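PDB 3HZB: carbohydrate binding protein from Flavobacterium johnsoniae, which binds calcium ions through a betagamma-crystallin domain, one piece of a larger protein that probably binds carbohydrate. Local coordinates for residues Lys7-Thr12 / Asn68-Thr73; Gly21-Ala26 / Ile82-Asn87; Asp37-Arg42 / Thr74-Val79. One frame throughout, in Å; residues are numbered along the deposited sequence.

Interaction 1 of 3, residues Lys7-Thr12 / Asn68-Thr73; sequences KDCNYT and NSCLNT. With CA (calcium ion), chain L.
Cys-9 and Cys-70 are joined by a disulfide, SG to SG 2.0 Å, with a torsion of 80° about the sulfur–sulfur bond, near the relaxed right angle. The two half-cystines reach it differently: SG of Cys-9 lies beside its own backbone N (chi1 -80°), whereas SG of Cys-70 is swung anti to its backbone N (chi1 -152°), and these two rotations bring the sulfurs to meet between the loops. Next to it the backbone N of Asn-10 donates to Ser-69 O at 2.6 Å, a short and nearly straight bond that arrives in the carbonyl plane. Tyr-11 supplies the other flank. Its ring comes obliquely against the Asn-68–Ser-69 backbone, CZ 3.5 Å from Ser-69 CA, and its OH is 3.5 Å from Ser-69 CB; a small serine leaves room for so close an approach. These bonds tie the loop between strands 3-6 and 15-18 to the long loop between strands 60-64 and 81-86, a surface link between the two sheets of the betagamma-crystallin fold. Each loop also braces itself. OD1 of Asn-68 accepts from the backbone N of Cys-70 at 3.0 Å, an Asx turn for which an asparagine side chain has the right length, while OG1 of Thr-12 donates to Cys-9 O at 2.9 Å and closes the first loop. Farther out, Lys-7 binds a calcium ion through its backbone O at 2.4 Å; the metal makes no demand on its side chain, which packs on Leu-34. OD1 of Asp-8 accepts a hydrogen bond from one of the calcium's waters, a second-shell role well suited to a carboxylate. Arg-42 makes a cation-pi contact with the Tyr-11 ring, and Ser-66 of the second subunit packs against that tyrosine.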
loop_
_atom_site.group_PDB
_atom_site.type_symbol
_atom_site.label_atom_id
_atom_site.label_comp_id
_atom_site.label_asym_id
_atom_site.label_seq_id
_atom_site.Cartn_x
_atom_site.Cartn_y
_atom_site.Cartn_z
ATOM N N LYS B 7 5.718 4.880 -13.435
ATOM C CA LYS B 7 6.307 6.049 -14.058
ATOM C C LYS B 7 5.636 7.321 -13.550
ATOM O O LYS B 7 6.305 8.301 -13.297
ATOM C CB LYS B 7 6.164 5.967 -15.580
ATOM C CG LYS B 7 6.854 7.100 -16.340
ATOM C CD LYS B 7 6.589 6.983 -17.841
ATOM C CE LYS B 7 7.365 8.029 -18.629
ATOM N NZ LYS B 7 8.827 7.726 -18.647
ATOM N N ASP B 8 4.316 7.302 -13.395
ATOM C CA ASP B 8 3.592 8.483 -12.927
ATOM C C ASP B 8 3.029 8.347 -11.523
ATOM O O ASP B 8 2.971 7.256 -10.963
ATOM C CB ASP B 8 2.430 8.808 -13.871
ATOM C CG ASP B 8 2.887 9.131 -15.274
ATOM O OD1 ASP B 8 4.044 9.567 -15.438
ATOM O OD2 ASP B 8 2.082 8.962 -16.211
ATOM N N CYS B 9 2.598 9.473 -10.964
ATOM C CA CYS B 9 2.000 9.479 -9.638
ATOM C C CYS B 9 0.638 8.799 -9.713
ATOM O O CYS B 9 0.103 8.596 -10.800
ATOM C CB CYS B 9 1.880 10.924 -9.131
ATOM S SG CYS B 9 3.482 11.502 -8.487
ATOM N N ASN B 10 0.097 8.417 -8.560
ATOM C CA ASN B 10 -1.203 7.755 -8.501
ATOM C C ASN B 10 -1.229 6.387 -9.176
ATOM O O ASN B 10 -2.246 5.981 -9.747
ATOM C CB ASN B 10 -2.273 8.658 -9.113
ATOM C CG ASN B 10 -2.501 9.912 -8.299
ATOM O OD1 ASN B 10 -2.923 10.941 -8.828
ATOM N ND2 ASN B 10 -2.231 9.831 -7.000
ATOM N N TYR B 11 -0.102 5.683 -9.118
ATOM C CA TYR B 11 0.006 4.337 -9.679
ATOM C C TYR B 11 -0.456 4.214 -11.129
ATOM O O TYR B 11 -1.271 3.350 -11.462
ATOM C CB TYR B 11 -0.778 3.361 -8.792
ATOM C CG TYR B 11 -0.632 3.663 -7.316
ATOM C CD1 TYR B 11 -1.710 4.149 -6.570
ATOM C CD2 TYR B 11 0.599 3.524 -6.677
ATOM C CE1 TYR B 11 -1.561 4.498 -5.221
ATOM C CE2 TYR B 11 0.760 3.868 -5.336
ATOM C CZ TYR B 11 -0.321 4.358 -4.614
ATOM O OH TYR B 11 -0.146 4.738 -3.300
ATOM N N THR B 12 0.075 5.079 -11.985
ATOM C CA THR B 12 -0.265 5.078 -13.404
ATOM C C THR B 12 1.020 5.206 -14.220
ATOM O O THR B 12 2.088 5.472 -13.667
ATOM C CB THR B 12 -1.203 6.257 -13.763
ATOM O OG1 THR B 12 -0.558 7.497 -13.451
ATOM C CG2 THR B 12 -2.508 6.160 -12.982
ATOM N N ASN B 68 3.013 4.405 -1.926
ATOM C CA ASN B 68 3.327 5.830 -1.975
ATOM C C ASN B 68 2.817 6.305 -3.331
ATOM O O ASN B 68 3.367 5.946 -4.371
ATOM C CB ASN B 68 4.835 6.058 -1.873
ATOM C CG ASN B 68 5.190 7.519 -1.680
ATOM O OD1 ASN B 68 4.768 8.380 -2.452
ATOM N ND2 ASN B 68 5.973 7.805 -0.648
ATOM N N SER B 69 1.762 7.110 -3.310
ATOM C CA SER B 69 1.141 7.592 -4.537
ATOM C C SER B 69 1.889 8.688 -5.290
ATOM O O SER B 69 1.551 8.985 -6.432
ATOM C CB SER B 69 -0.277 8.081 -4.235
ATOM O OG SER B 69 -0.238 9.173 -3.333
ATOM N N CYS B 70 2.894 9.292 -4.669
ATOM C CA CYS B 70 3.634 10.355 -5.341
ATOM C C CYS B 70 4.857 10.728 -4.519
ATOM O O CYS B 70 4.743 11.407 -3.497
ATOM C CB CYS B 70 2.724 11.574 -5.507
ATOM S SG CYS B 70 3.047 12.702 -6.909
ATOM N N LEU B 71 6.023 10.267 -4.958
ATOM C CA LEU B 71 7.263 10.559 -4.253
ATOM C C LEU B 71 7.443 12.063 -4.108
ATOM O O LEU B 71 6.988 12.835 -4.954
ATOM C CB LEU B 71 8.447 9.962 -5.011
ATOM C CG LEU B 71 8.394 8.434 -5.127
ATOM C CD1 LEU B 71 9.511 7.949 -6.037
ATOM C CD2 LEU B 71 8.506 7.807 -3.744
ATOM N N ASN B 72 8.108 12.479 -3.037
ATOM C CA ASN B 72 8.322 13.901 -2.798
ATOM C C ASN B 72 9.401 14.483 -3.706
ATOM O O ASN B 72 9.982 13.777 -4.532
ATOM C CB ASN B 72 8.657 14.143 -1.320
ATOM C CG ASN B 72 9.935 13.459 -0.881
ATOM O OD1 ASN B 72 10.187 13.313 0.316
ATOM N ND2 ASN B 72 10.756 13.052 -1.840
ATOM N N THR B 73 9.658 15.778 -3.550
ATOM C CA THR B 73 10.647 16.476 -4.365
ATOM C C THR B 73 12.040 15.863 -4.308
ATOM O O THR B 73 12.797 15.939 -5.275
ATOM C CB THR B 73 10.760 17.952 -3.946
ATOM O OG1 THR B 73 9.466 18.563 -4.008
ATOM C CG2 THR B 73 11.710 18.694 -4.871
HETATM CA CA CA L . 7.871 10.166 -13.216
HETATM O O HOH W 1 5.537 11.334 -14.147
HETATM O O HOH W 2 7.441 12.756 -13.011
HETATM O O HOH W 3 8.661 10.612 -15.650
#

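Interaction 2 of 3, residues Gly21-Ala26 / Ile82-Asn87; sequences GDYNLA and IRVIAN
OD1 of Asp-22 is gripped by two donors: NE of Arg-83 at 2.8 Å, in a salt bridge, and a water that also donates to Val-84 O. Asp-22 and Arg-83 face each other as a non-hydrogen-bonded pair of an antiparallel sheet, where edge strand 21-23 of a betagamma-crystallin Greek key runs beside strand 81-86. Their side chains run alongside each other in a common direction, with carboxylate and guanidinium planes turned 54° apart. NE meets OD1 from above the carboxylate plane, although OD1 stays close to the plane of the guanidinium. A bend in the arginine chain at chi3 (61°) carries its end around so that NE faces the aspartate and NH1 can reach Tyr-52 OH. Charged residues suit this outer face, where water can take part.

On either side of this pair the backbones are hydrogen-bonded. Gly-21 and Val-84 exchange two bonds, the one from Val-84 N to Gly-21 O being 2.8 Å; the backbone angles of Gly-21 would press a beta carbon against the preceding carbonyl, so glycine fits here. Tyr-23 and Ile-82 likewise form two, with Tyr-23 N to Ile-82 O at 2.7 Å.

The inner face is apolar. Tyr-23, Ile-82 and Val-84 are buried there, and Leu-18 of strand 15-18 touches both the tyrosine and the valine, bringing the two sheets together. The phenol's OH hydrogen-bonds with the backbone N of Thr-19. CE1 of Tyr-23, next to the hydroxyl-bearing carbon, lies 4.1 Å from CG2 of Val-84.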
loop_
_atom_site.group_PDB
_atom_site.type_symbol
_atom_site.label_atom_id
_atom_site.label_comp_id
_atom_site.label_asym_id
_atom_site.label_seq_id
_atom_site.Cartn_x
_atom_site.Cartn_y
_atom_site.Cartn_z
ATOM N N GLY B 21 15.147 -8.924 -4.028
ATOM C CA GLY B 21 16.390 -8.868 -4.774
ATOM C C GLY B 21 16.924 -7.462 -4.966
ATOM O O GLY B 21 16.318 -6.486 -4.518
ATOM N N ASP B 22 18.058 -7.360 -5.649
ATOM C CA ASP B 22 18.690 -6.070 -5.886
ATOM C C ASP B 22 18.588 -5.649 -7.344
ATOM O O ASP B 22 18.872 -6.431 -8.250
ATOM C CB ASP B 22 20.157 -6.125 -5.457
ATOM C CG ASP B 22 20.322 -6.570 -4.013
ATOM O OD1 ASP B 22 19.533 -6.113 -3.158
ATOM O OD2 ASP B 22 21.242 -7.372 -3.732
ATOM N N TYR B 23 18.182 -4.403 -7.558
ATOM C CA TYR B 23 18.016 -3.875 -8.899
ATOM C C TYR B 23 18.862 -2.645 -9.191
ATOM O O TYR B 23 18.532 -1.541 -8.747
ATOM C CB TYR B 23 16.547 -3.512 -9.152
ATOM C CG TYR B 23 15.585 -4.671 -9.106
ATOM C CD1 TYR B 23 15.196 -5.234 -7.890
ATOM C CD2 TYR B 23 15.063 -5.214 -10.281
ATOM C CE1 TYR B 23 14.312 -6.306 -7.842
ATOM C CE2 TYR B 23 14.180 -6.289 -10.245
ATOM C CZ TYR B 23 13.809 -6.828 -9.020
ATOM O OH TYR B 23 12.934 -7.885 -8.977
ATOM N N ASN B 24 19.963 -2.823 -9.915
ATOM C CA ASN B 24 20.757 -1.665 -10.293
ATOM C C ASN B 24 20.034 -1.081 -11.505
ATOM O O ASN B 24 19.028 -1.639 -11.949
ATOM C CB ASN B 24 22.219 -2.039 -10.614
ATOM C CG ASN B 24 22.358 -3.131 -11.674
ATOM O OD1 ASN B 24 23.454 -3.657 -11.878
ATOM N ND2 ASN B 24 21.272 -3.466 -12.348
ATOM N N LEU B 25 20.512 0.038 -12.038
ATOM C CA LEU B 25 19.834 0.646 -13.177
ATOM C C LEU B 25 19.728 -0.312 -14.366
ATOM O O LEU B 25 18.725 -0.326 -15.071
ATOM C CB LEU B 25 20.545 1.937 -13.590
ATOM C CG LEU B 25 19.869 2.758 -14.694
ATOM C CD1 LEU B 25 18.421 3.070 -14.324
ATOM C CD2 LEU B 25 20.652 4.045 -14.899
ATOM N N ALA B 26 20.761 -1.115 -14.582
ATOM C CA ALA B 26 20.741 -2.068 -15.680
ATOM C C ALA B 26 19.544 -3.000 -15.539
ATOM O O ALA B 26 18.798 -3.211 -16.499
ATOM C CB ALA B 26 22.039 -2.876 -15.702
ATOM N N ILE B 82 17.338 0.191 -6.809
ATOM C CA ILE B 82 16.425 -0.236 -5.759
ATOM C C ILE B 82 16.744 -1.629 -5.253
ATOM O O ILE B 82 17.244 -2.476 -5.996
ATOM C CB ILE B 82 14.974 -0.283 -6.292
ATOM C CG1 ILE B 82 14.566 1.085 -6.832
ATOM C CG2 ILE B 82 14.025 -0.742 -5.199
ATOM C CD1 ILE B 82 13.218 1.077 -7.529
ATOM N N ARG B 83 16.443 -1.859 -3.980
ATOM C CA ARG B 83 16.636 -3.158 -3.369
ATOM C C ARG B 83 15.337 -3.485 -2.653
ATOM O O ARG B 83 14.801 -2.661 -1.905
ATOM C CB ARG B 83 17.810 -3.141 -2.387
ATOM C CG ARG B 83 19.161 -2.959 -3.070
ATOM C CD ARG B 83 20.284 -2.947 -2.062
ATOM N NE ARG B 83 20.358 -4.201 -1.322
ATOM C CZ ARG B 83 20.510 -4.273 -0.004
ATOM N NH1 ARG B 83 20.600 -3.157 0.711
ATOM N NH2 ARG B 83 20.574 -5.458 0.596
ATOM N N VAL B 84 14.820 -4.678 -2.922
ATOM C CA VAL B 84 13.583 -5.145 -2.326
ATOM C C VAL B 84 13.956 -6.178 -1.271
ATOM O O VAL B 84 14.675 -7.134 -1.562
ATOM C CB VAL B 84 12.674 -5.799 -3.391
ATOM C CG1 VAL B 84 11.382 -6.277 -2.754
ATOM C CG2 VAL B 84 12.376 -4.794 -4.503
ATOM N N ILE B 85 13.476 -5.971 -0.048
ATOM C CA ILE B 85 13.763 -6.875 1.059
ATOM C C ILE B 85 12.497 -7.193 1.855
ATOM O O ILE B 85 11.480 -6.518 1.727
ATOM C CB ILE B 85 14.793 -6.254 2.031
ATOM C CG1 ILE B 85 14.209 -4.993 2.672
ATOM C CG2 ILE B 85 16.081 -5.931 1.289
ATOM C CD1 ILE B 85 15.126 -4.343 3.687
ATOM N N ALA B 86 12.568 -8.230 2.680
ATOM C CA ALA B 86 11.424 -8.612 3.494
ATOM C C ALA B 86 11.161 -7.529 4.533
ATOM O O ALA B 86 12.076 -6.807 4.936
ATOM C CB ALA B 86 11.696 -9.945 4.185
ATOM N N ASN B 87 9.907 -7.413 4.955
ATOM C CA ASN B 87 9.522 -6.431 5.962
ATOM C C ASN B 87 8.779 -7.140 7.089
ATOM O O ASN B 87 8.769 -8.387 7.089
ATOM C CB ASN B 87 8.619 -5.351 5.355
ATOM C CG ASN B 87 8.320 -4.225 6.334
ATOM O OD1 ASN B 87 7.445 -3.390 6.095
ATOM N ND2 ASN B 87 9.055 -4.193 7.440
HETATM O O HOH W 4 17.524 -7.601 -1.645
HETATM O O HOH W 5 21.480 -7.792 -0.860
#

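Interaction 3 of 3, residues Asp37-Arg42 / Thr74-Val79; sequences DISSLR and TWNDKV. With CA (calcium ion), chain L; CA (calcium ion), chain M.
Ser-39 turns OG beside its own backbone N (chi1 -73°), and Asn-76 extends CG anti to its N (chi1 -175°), which brings hydroxyl and amide oxygen together. The bond from Ser-39 OG to Asn-76 OD1 is very short, 2.5 Å. With its O-H donating to Asn-76, the hydroxyl oxygen keeps electron density for a calcium ion, also at 2.5 Å; serine suits the place because one small group does both jobs, and Asn-76 acts as the second-shell residue that orients it. Asp-77 sends OD1 to the same metal at 2.5 Å, while OD2 accepts from a calcium-bound water. The backbone N of Asp-77 also donates to Ile-38 O across the contact, at 3.2 Å.

Asp-37 binds differently, through its backbone O. Its carboxylate stands in the second shell, OD2 taking a hydrogen bond from another metal-bound water. The nearby negative groups probably strengthen the hold on the cation, whose coordination includes Lys-7 O and three waters. Behind the metal a bridging water donates to both Ile-38 O and Trp-75 O and accepts from Val-79 N, joining backbone groups of the two segments that do not pair with one another directly. The buried side of the contact is apolar, with CD1 of Ile-38 at 4.3 Å from CG1 of Val-79.

Just beyond, Lys-78 O binds a second calcium with Asp-36, Gln-53 and Ser-80. Two sites built crosswise from paired loops, each using backbone oxygens and a serine hydroxyl, are the calcium-binding motif of betagamma-crystallin domains.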
loop_
_atom_site.group_PDB
_atom_site.type_symbol
_atom_site.label_atom_id
_atom_site.label_comp_id
_atom_site.label_asym_id
_atom_site.label_seq_id
_atom_site.Cartn_x
_atom_site.Cartn_y
_atom_site.Cartn_z
ATOM N N ASP B 37 13.005 8.400 -13.009
ATOM C CA ASP B 37 11.691 8.376 -13.645
ATOM C C ASP B 37 10.548 7.870 -12.766
ATOM O O ASP B 37 9.401 8.235 -12.982
ATOM C CB ASP B 37 11.790 7.501 -14.902
ATOM C CG ASP B 37 10.612 7.670 -15.844
ATOM O OD1 ASP B 37 10.029 6.645 -16.245
ATOM O OD2 ASP B 37 10.283 8.820 -16.198
ATOM N N ILE B 38 10.839 7.017 -11.791
ATOM C CA ILE B 38 9.782 6.487 -10.935
ATOM C C ILE B 38 9.093 7.576 -10.112
ATOM O O ILE B 38 9.752 8.479 -9.591
ATOM C CB ILE B 38 10.343 5.388 -9.999
ATOM C CG1 ILE B 38 10.837 4.208 -10.844
ATOM C CG2 ILE B 38 9.269 4.926 -9.019
ATOM C CD1 ILE B 38 11.591 3.141 -10.054
ATOM N N SER B 39 7.764 7.495 -10.008
ATOM C CA SER B 39 6.990 8.483 -9.252
ATOM C C SER B 39 6.060 7.922 -8.180
ATOM O O SER B 39 5.657 8.642 -7.270
ATOM C CB SER B 39 6.181 9.357 -10.202
ATOM O OG SER B 39 7.036 10.256 -10.866
ATOM N N SER B 40 5.688 6.655 -8.295
ATOM C CA SER B 40 4.835 6.050 -7.277
ATOM C C SER B 40 5.140 4.563 -7.189
ATOM O O SER B 40 5.740 3.988 -8.104
ATOM C CB SER B 40 3.342 6.297 -7.573
ATOM O OG SER B 40 2.905 5.693 -8.775
ATOM N N LEU B 41 4.756 3.951 -6.074
ATOM C CA LEU B 41 5.012 2.532 -5.869
ATOM C C LEU B 41 3.949 1.849 -5.035
ATOM O O LEU B 41 3.435 2.419 -4.079
ATOM C CB LEU B 41 6.337 2.305 -5.134
ATOM C CG LEU B 41 7.671 2.919 -5.535
ATOM C CD1 LEU B 41 7.731 4.381 -5.115
ATOM C CD2 LEU B 41 8.776 2.138 -4.832
ATOM N N ARG B 42 3.631 0.615 -5.402
ATOM C CA ARG B 42 2.690 -0.176 -4.628
ATOM C C ARG B 42 3.590 -1.181 -3.929
ATOM O O ARG B 42 4.487 -1.756 -4.548
ATOM C CB ARG B 42 1.702 -0.924 -5.521
ATOM C CG ARG B 42 0.538 -0.093 -6.035
ATOM C CD ARG B 42 -0.374 -0.958 -6.888
ATOM N NE ARG B 42 -1.430 -0.193 -7.544
ATOM C CZ ARG B 42 -2.568 0.177 -6.966
ATOM N NH1 ARG B 42 -2.816 -0.148 -5.702
ATOM N NH2 ARG B 42 -3.461 0.875 -7.655
ATOM N N THR B 74 12.379 15.265 -3.172
ATOM C CA THR B 74 13.688 14.657 -2.992
ATOM C C THR B 74 13.825 13.327 -3.726
ATOM O O THR B 74 14.920 12.961 -4.158
ATOM C CB THR B 74 13.986 14.417 -1.495
ATOM O OG1 THR B 74 13.957 15.665 -0.794
ATOM C CG2 THR B 74 15.358 13.784 -1.314
ATOM N N TRP B 75 12.717 12.611 -3.882
ATOM C CA TRP B 75 12.780 11.309 -4.529
ATOM C C TRP B 75 12.082 11.124 -5.860
ATOM O O TRP B 75 12.358 10.155 -6.565
ATOM C CB TRP B 75 12.298 10.235 -3.557
ATOM C CG TRP B 75 13.277 10.026 -2.468
ATOM C CD1 TRP B 75 13.287 10.626 -1.241
ATOM C CD2 TRP B 75 14.452 9.215 -2.532
ATOM N NE1 TRP B 75 14.401 10.235 -0.534
ATOM C CE2 TRP B 75 15.133 9.370 -1.303
ATOM C CE3 TRP B 75 14.998 8.371 -3.510
ATOM C CZ2 TRP B 75 16.335 8.711 -1.027
ATOM C CZ3 TRP B 75 16.195 7.714 -3.234
ATOM C CH2 TRP B 75 16.848 7.889 -2.001
ATOM N N ASN B 76 11.182 12.033 -6.214
ATOM C CA ASN B 76 10.475 11.902 -7.480
ATOM C C ASN B 76 11.425 12.103 -8.655
ATOM O O ASN B 76 12.175 13.077 -8.699
ATOM C CB ASN B 76 9.337 12.912 -7.575
ATOM C CG ASN B 76 8.520 12.727 -8.827
ATOM O OD1 ASN B 76 7.956 11.657 -9.054
ATOM N ND2 ASN B 76 8.458 13.762 -9.656
ATOM N N ASP B 77 11.385 11.175 -9.607
ATOM C CA ASP B 77 12.250 11.242 -10.782
ATOM C C ASP B 77 13.718 11.328 -10.391
ATOM O O ASP B 77 14.488 12.051 -11.020
ATOM C CB ASP B 77 11.888 12.454 -11.645
ATOM C CG ASP B 77 10.495 12.358 -12.214
ATOM O OD1 ASP B 77 9.981 11.226 -12.283
ATOM O OD2 ASP B 77 9.921 13.397 -12.601
ATOM N N LYS B 78 14.100 10.584 -9.358
ATOM C CA LYS B 78 15.475 10.593 -8.886
ATOM C C LYS B 78 16.013 9.195 -8.584
ATOM O O LYS B 78 17.202 9.024 -8.385
ATOM C CB LYS B 78 15.591 11.447 -7.615
ATOM C CG LYS B 78 15.349 12.933 -7.815
ATOM C CD LYS B 78 16.437 13.552 -8.675
ATOM C CE LYS B 78 16.236 15.049 -8.850
ATOM N NZ LYS B 78 17.253 15.614 -9.785
ATOM N N VAL B 79 15.149 8.190 -8.538
ATOM C CA VAL B 79 15.614 6.842 -8.222
ATOM C C VAL B 79 16.470 6.233 -9.332
ATOM O O VAL B 79 16.080 6.238 -10.504
ATOM C CB VAL B 79 14.418 5.917 -7.906
ATOM C CG1 VAL B 79 14.905 4.495 -7.648
ATOM C CG2 VAL B 79 13.681 6.442 -6.674
HETATM CA CA CA L . 7.871 10.166 -13.216
HETATM CA CA CA M . 19.362 9.468 -9.642
HETATM O O HOH W 3 8.661 10.612 -15.650
HETATM O O HOH W 6 13.518 5.831 -11.664
HETATM O O HOH W 7 12.204 8.258 -8.649
HETATM O O HOH W 2 7.441 12.756 -13.011
HETATM O O HOH W 1 5.537 11.334 -14.147
HETATM O O HOH W 8 19.376 11.480 -7.912
HETATM O O HOH W 9 20.447 11.608 -11.111
#

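How the interactions relate
Interactions 1 and 3 are neighbours, their centres 6 Å apart, and share one calcium ion: interaction 1 supplies one of its protein ligands and interaction 3 the other three, with three waters common to both. They are also joined directly, Leu-71 N lying 2.8 Å from Ser-39 O and Asp-8 O 2.7 Å from Ser-40 OG, both probable hydrogen bonds. Interaction 2 lies across the chain's centre, its own centre about 18 Å from that of interaction 1 and about 14 Å from that of interaction 3. Through the core it meets interaction 3, where Ile-82 CD1 packs 3.6 Å from Ile-38 CD1.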